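Local coordinates for ubiquitin-conjugating enzyme E2 U (Homo sapiens, PDB 1YRV), which catalyses the covalent attachment of ubiquitin to other proteins, accepting ubiquitin from an E1 enzyme as a thioester on its own cysteine, at residues 61-65 with 66-70; 143-146 with 147-150. All coordinates share one frame; numbering follows the deposited sequence.

Interaction 1. Residues 61-65 with 66-70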
ATOM      1  N   GLY A  61      11.057   1.367   2.802  1.00 57.91           N
ATOM      2  CA  GLY A  61      10.779   1.463   4.221  1.00 59.13           C
ATOM      3  C   GLY A  61      11.014   2.873   4.714  1.00 59.56           C
ATOM      4  O   GLY A  61      11.971   3.518   4.322  1.00 57.77           O
ATOM      5  N   LEU A  62      10.139   3.364   5.576  1.00 61.97           N
ATOM      6  CA  LEU A  62      10.297   4.719   6.076  1.00 64.59           C
ATOM      7  C   LEU A  62      11.651   4.906   6.758  1.00 67.47           C
ATOM      8  O   LEU A  62      12.334   3.936   7.140  1.00 68.23           O
ATOM      9  CB  LEU A  62       9.184   5.046   7.065  1.00 62.70           C
ATOM     10  CG  LEU A  62       8.849   6.514   7.241  1.00 60.18           C
ATOM     11  CD1 LEU A  62       8.471   7.073   5.911  1.00 58.19           C
ATOM     12  CD2 LEU A  62       7.734   6.682   8.254  1.00 59.59           C
ATOM     13  N   GLN A  63      12.034   6.167   6.917  1.00 70.35           N
ATOM     14  CA  GLN A  63      13.299   6.491   7.561  1.00 71.55           C
ATOM     15  C   GLN A  63      13.226   6.374   9.057  1.00 71.08           C
ATOM     16  O   GLN A  63      12.255   6.800   9.684  1.00 70.77           O
ATOM     17  CB  GLN A  63      13.753   7.902   7.187  1.00 73.83           C
ATOM     18  CG  GLN A  63      14.302   7.961   5.795  1.00 77.39           C
ATOM     19  CD  GLN A  63      15.093   6.703   5.479  1.00 79.88           C
ATOM     20  OE1 GLN A  63      14.509   5.645   5.222  1.00 81.84           O
ATOM     21  NE2 GLN A  63      16.424   6.797   5.533  1.00 80.26           N
ATOM     22  N   ASN A  64      14.277   5.796   9.620  1.00 70.28           N
ATOM     23  CA  ASN A  64      14.381   5.615  11.052  1.00 70.81           C
ATOM     24  C   ASN A  64      13.245   4.711  11.551  1.00 69.63           C
ATOM     25  O   ASN A  64      12.690   4.902  12.632  1.00 71.07           O
ATOM     26  CB  ASN A  64      14.374   6.987  11.772  1.00 71.82           C
ATOM     27  CG  ASN A  64      15.511   7.921  11.309  1.00 72.51           C
ATOM     28  OD1 ASN A  64      15.301   8.810  10.478  1.00 71.41           O
ATOM     29  ND2 ASN A  64      16.716   7.708  11.844  1.00 73.19           N
ATOM     30  N   SER A  65      12.896   3.723  10.742  1.00 67.16           N
ATOM     31  CA  SER A  65      11.851   2.786  11.111  1.00 64.64           C
ATOM     32  C   SER A  65      12.444   1.384  10.990  1.00 63.50           C
ATOM     33  O   SER A  65      13.484   1.168  10.341  1.00 60.77           O
ATOM     34  CB  SER A  65      10.633   2.919  10.168  1.00 64.10           C
ATOM     35  OG  SER A  65      10.948   2.481   8.854  1.00 62.21           O
ATOM     36  N   VAL A  66      11.766   0.432  11.610  1.00 61.73           N
ATOM     37  CA  VAL A  66      12.202  -0.944  11.555  1.00 62.87           C
ATOM     38  C   VAL A  66      12.465  -1.437  10.129  1.00 62.29           C
ATOM     39  O   VAL A  66      13.348  -2.277   9.910  1.00 61.81           O
ATOM     40  CB  VAL A  66      11.183  -1.852  12.200  1.00 63.90           C
ATOM     41  CG1 VAL A  66      11.769  -3.229  12.336  1.00 65.08           C
ATOM     42  CG2 VAL A  66      10.789  -1.292  13.552  1.00 65.34           C
ATOM     43  N   TRP A  67      11.723  -0.900   9.162  1.00 61.23           N
ATOM     44  CA  TRP A  67      11.876  -1.304   7.767  1.00 61.01           C
ATOM     45  C   TRP A  67      12.850  -0.466   6.972  1.00 62.60           C
ATOM     46  O   TRP A  67      12.793  -0.471   5.742  1.00 63.83           O
ATOM     47  CB  TRP A  67      10.529  -1.291   7.044  1.00 59.46           C
ATOM     48  CG  TRP A  67       9.621  -2.369   7.512  1.00 56.09           C
ATOM     49  CD1 TRP A  67       9.385  -3.591   6.921  1.00 53.59           C
ATOM     50  CD2 TRP A  67       8.865  -2.352   8.715  1.00 53.38           C
ATOM     51  NE1 TRP A  67       8.526  -4.327   7.701  1.00 51.74           N
ATOM     52  CE2 TRP A  67       8.194  -3.589   8.803  1.00 51.39           C
ATOM     53  CE3 TRP A  67       8.688  -1.402   9.737  1.00 56.83           C
ATOM     54  CZ2 TRP A  67       7.364  -3.907   9.867  1.00 53.10           C
ATOM     55  CZ3 TRP A  67       7.855  -1.723  10.808  1.00 56.50           C
ATOM     56  CH2 TRP A  67       7.203  -2.970  10.858  1.00 54.41           C
ATOM     57  N   GLN A  68      13.737   0.248   7.656  1.00 63.52           N
ATOM     58  CA  GLN A  68      14.720   1.062   6.958  1.00 64.93           C
ATOM     59  C   GLN A  68      15.582   0.178   6.071  1.00 64.82           C
ATOM     60  O   GLN A  68      16.196  -0.777   6.538  1.00 65.74           O
ATOM     61  CB  GLN A  68      15.594   1.827   7.955  1.00 66.86           C
ATOM     62  CG  GLN A  68      15.022   3.183   8.342  1.00 70.87           C
ATOM     63  CD  GLN A  68      16.093   4.245   8.515  1.00 72.23           C
ATOM     64  OE1 GLN A  68      16.850   4.231   9.482  1.00 74.12           O
ATOM     65  NE2 GLN A  68      16.167   5.163   7.566  1.00 73.31           N
ATOM     66  N   GLY A  69      15.610   0.493   4.781  1.00 64.27           N
ATOM     67  CA  GLY A  69      16.394  -0.295   3.852  1.00 62.57           C
ATOM     68  C   GLY A  69      15.578  -1.386   3.182  1.00 62.19           C
ATOM     69  O   GLY A  69      16.042  -2.044   2.251  1.00 62.31           O
ATOM     70  N   LEU A  70      14.357  -1.585   3.657  1.00 60.66           N
ATOM     71  CA  LEU A  70      13.483  -2.596   3.089  1.00 60.64           C
ATOM     72  C   LEU A  70      12.539  -1.995   2.030  1.00 60.77           C
ATOM     73  O   LEU A  70      12.448  -0.769   1.879  1.00 60.60           O
ATOM     74  CB  LEU A  70      12.702  -3.264   4.221  1.00 60.69           C
ATOM     75  CG  LEU A  70      13.636  -4.140   5.069  1.00 61.67           C
ATOM     76  CD1 LEU A  70      13.049  -4.471   6.439  1.00 61.06           C
ATOM     77  CD2 LEU A  70      13.910  -5.397   4.288  1.00 62.14           C
TER
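Val66 sets its CB against the carbonyl carbon of Ser65 and opens the return half of a loop of successive beta turns, which joins the antiparallel strands 54-60 and 71-77 of the ubiquitin-conjugating (UBC) fold. A type II turn runs from Leu62 to Ser65, a type I turn from Ser65 to Gln68 and another type II turn from Trp67 to Leu70. The Ser65 hydroxyl braces the first of them: with OG between the backbone N and the carbonyl carbon (chi1 68°), it donates to Leu62 O at 2.6 Å from above the carbonyl plane. Val66 turns its side chain out of the loop, against Tyr159 and Arg160 of helix 156-166. Trp67 bends the chain back over Gly61. Its carbonyl O receives a CA-H...O contact from Gly61 CA at 3.2 Å, almost straight at 172°; the CA faces that oxygen directly, which suits a residue without a side chain. The indole leaves the loop for the interior, where His97, Phe72 and Leu163 meet it; a large aromatic fits this anchoring position. Gln68 closes the type I turn, its N donating to Ser65 O at 2.8 Å from above the carbonyl plane. Its side chain reaches back across the first turn, CG lying 3.0 Å from Leu62 O, but the amide at its end is overcrowded against Gln63 and Asn64, and its position is doubtful. Gly69 has a positive phi (94°), which suits glycine at the third position of a type II turn. Leu70 sends its N back to Trp67 O at 2.8 Å, while its apolar side chain packs on Leu163. Its own carbonyl O takes the Gly61 N-H from above the carbonyl plane, N to O 2.7 Å.

Interaction 2. Residues 143-146 with 147-150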
ATOM      1  N   PRO A 143      -2.915  -6.098  16.693  1.00 74.73           N
ATOM      2  CA  PRO A 143      -2.357  -6.656  15.468  1.00 71.89           C
ATOM      3  C   PRO A 143      -3.009  -7.913  14.972  1.00 68.83           C
ATOM      4  O   PRO A 143      -3.525  -8.706  15.752  1.00 70.18           O
ATOM      5  CB  PRO A 143      -0.908  -6.887  15.846  1.00 72.83           C
ATOM      6  CG  PRO A 143      -1.053  -7.382  17.249  1.00 74.80           C
ATOM      7  CD  PRO A 143      -2.039  -6.396  17.839  1.00 74.48           C
ATOM      8  N   VAL A 144      -2.970  -8.077  13.657  1.00 64.71           N
ATOM      9  CA  VAL A 144      -3.520  -9.247  13.010  1.00 60.27           C
ATOM     10  C   VAL A 144      -2.453 -10.350  13.093  1.00 58.28           C
ATOM     11  O   VAL A 144      -2.772 -11.541  13.149  1.00 57.41           O
ATOM     12  CB  VAL A 144      -3.897  -8.915  11.536  1.00 59.33           C
ATOM     13  CG1 VAL A 144      -2.661  -8.704  10.711  1.00 58.11           C
ATOM     14  CG2 VAL A 144      -4.768  -9.999  10.956  1.00 56.79           C
ATOM     15  N   ASN A 145      -1.183  -9.948  13.117  1.00 55.92           N
ATOM     16  CA  ASN A 145      -0.085 -10.904  13.226  1.00 53.53           C
ATOM     17  C   ASN A 145       0.563 -10.726  14.609  1.00 53.52           C
ATOM     18  O   ASN A 145       1.424  -9.865  14.824  1.00 52.59           O
ATOM     19  CB  ASN A 145       0.942 -10.694  12.108  1.00 51.96           C
ATOM     20  CG  ASN A 145       2.058 -11.725  12.147  1.00 51.57           C
ATOM     21  OD1 ASN A 145       2.490 -12.122  13.215  1.00 54.33           O
ATOM     22  ND2 ASN A 145       2.524 -12.159  10.989  1.00 49.28           N
ATOM     23  N   LEU A 146       0.126 -11.576  15.531  1.00 53.44           N
ATOM     24  CA  LEU A 146       0.563 -11.594  16.926  1.00 54.93           C
ATOM     25  C   LEU A 146       2.048 -11.840  17.156  1.00 54.49           C
ATOM     26  O   LEU A 146       2.688 -11.115  17.917  1.00 53.14           O
ATOM     27  CB  LEU A 146      -0.223 -12.666  17.677  1.00 57.53           C
ATOM     28  CG  LEU A 146      -1.746 -12.534  17.664  1.00 59.38           C
ATOM     29  CD1 LEU A 146      -2.350 -13.729  18.400  1.00 62.03           C
ATOM     30  CD2 LEU A 146      -2.155 -11.227  18.349  1.00 60.54           C
ATOM     31  N   GLU A 147       2.583 -12.883  16.529  1.00 53.28           N
ATOM     32  CA  GLU A 147       3.989 -13.203  16.687  1.00 52.39           C
ATOM     33  C   GLU A 147       4.871 -12.078  16.203  1.00 50.29           C
ATOM     34  O   GLU A 147       5.873 -11.762  16.829  1.00 49.13           O
ATOM     35  CB  GLU A 147       4.346 -14.484  15.941  1.00 53.61           C
ATOM     36  CG  GLU A 147       3.749 -15.714  16.575  1.00 58.16           C
ATOM     37  CD  GLU A 147       2.256 -15.774  16.405  1.00 61.80           C
ATOM     38  OE1 GLU A 147       1.792 -16.023  15.270  1.00 62.14           O
ATOM     39  OE2 GLU A 147       1.547 -15.549  17.408  1.00 64.28           O
ATOM     40  N   ALA A 148       4.494 -11.474  15.086  1.00 48.40           N
ATOM     41  CA  ALA A 148       5.275 -10.384  14.527  1.00 47.81           C
ATOM     42  C   ALA A 148       5.316  -9.216  15.504  1.00 48.06           C
ATOM     43  O   ALA A 148       6.380  -8.654  15.784  1.00 47.59           O
ATOM     44  CB  ALA A 148       4.673  -9.929  13.158  1.00 45.81           C
ATOM     45  N   ALA A 149       4.146  -8.851  16.024  1.00 48.60           N
ATOM     46  CA  ALA A 149       4.029  -7.731  16.970  1.00 49.83           C
ATOM     47  C   ALA A 149       4.845  -8.023  18.235  1.00 51.04           C
ATOM     48  O   ALA A 149       5.677  -7.215  18.688  1.00 51.63           O
ATOM     49  CB  ALA A 149       2.558  -7.516  17.332  1.00 47.11           C
ATOM     50  N   ARG A 150       4.586  -9.191  18.799  1.00 50.19           N
ATOM     51  CA  ARG A 150       5.288  -9.633  19.986  1.00 52.20           C
ATOM     52  C   ARG A 150       6.816  -9.487  19.810  1.00 52.62           C
ATOM     53  O   ARG A 150       7.474  -8.831  20.607  1.00 53.69           O
ATOM     54  CB  ARG A 150       4.906 -11.081  20.256  1.00 51.19           C
ATOM     55  CG  ARG A 150       5.508 -11.669  21.472  1.00 53.62           C
ATOM     56  CD  ARG A 150       4.717 -12.888  21.828  1.00 53.39           C
ATOM     57  NE  ARG A 150       4.962 -14.015  20.930  1.00 51.39           N
ATOM     58  CZ  ARG A 150       4.406 -15.209  21.122  1.00 50.49           C
ATOM     59  NH1 ARG A 150       3.576 -15.392  22.154  1.00 49.60           N
ATOM     60  NH2 ARG A 150       4.730 -16.238  20.345  1.00 47.62           N
TER
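Asn145 caps the N-terminus of helix 146-153: its OD1 accepts the N-H of Ala148 at 2.8 Å, the standard side-chain bond of an N-cap residue. The donor stands well above the plane of the amide, 41° out of it, instead of lying on a lone pair. With CG anti to the backbone N (chi1 -177°), the short side chain swings forward over the first turn. The small methyl of Ala148 lies close against the amide as well, CB 3.1 Å from Asn145 OD1 and 3.3 Å from Asn145 CG. Backbone bonds then take over as the helix proper begins, Ala149 N to Asn145 O at 3.1 Å and Arg150 N to Leu146 O at 2.8 Å.

On another side of the turn, Pro143 lays its ring against the Ala149 methyl, CG to CB 3.6 Å. This apolar touch joins the loop two residues before the cap to the helix four residues after it. Glu147, its chain bent at chi2 (70°), folds back so that OE2 comes 3.4 Å from Leu146 CB.

Farther out, the backbone of Asn145 is hydrogen-bonded to Pro98, while Phe96 touches the side chains of both Asn145 and Ala148, consistent with that loop holding the cap in place. An asparagine here supplies an acceptor to a helix N-H that has no preceding turn to bond to. The carboxylate of Glu147, in the first turn, lies near the positive end of the helix dipole, a placement that is probably favourable electrostatically.

How the interactions relate
The two contacts follow one another along the chain and lie in the same UBC core, their centres 18 Å apart and their nearest atoms about 7 Å apart, without touching. Interaction 1 is a strand-to-strand loop and interaction 2 the start of a helix, yet both touch residues of the 96-98 region. Helix 156-166, which meets the side chains of Val66, Trp67 and Leu70, follows closely after helix 146-153, the one that interaction 2 begins. Interaction 2 is nearer the chemistry, with the Pro143 side chain about 8 Å from that of Cys108, the predicted thioester-forming residue; interaction 1 lies away from that site.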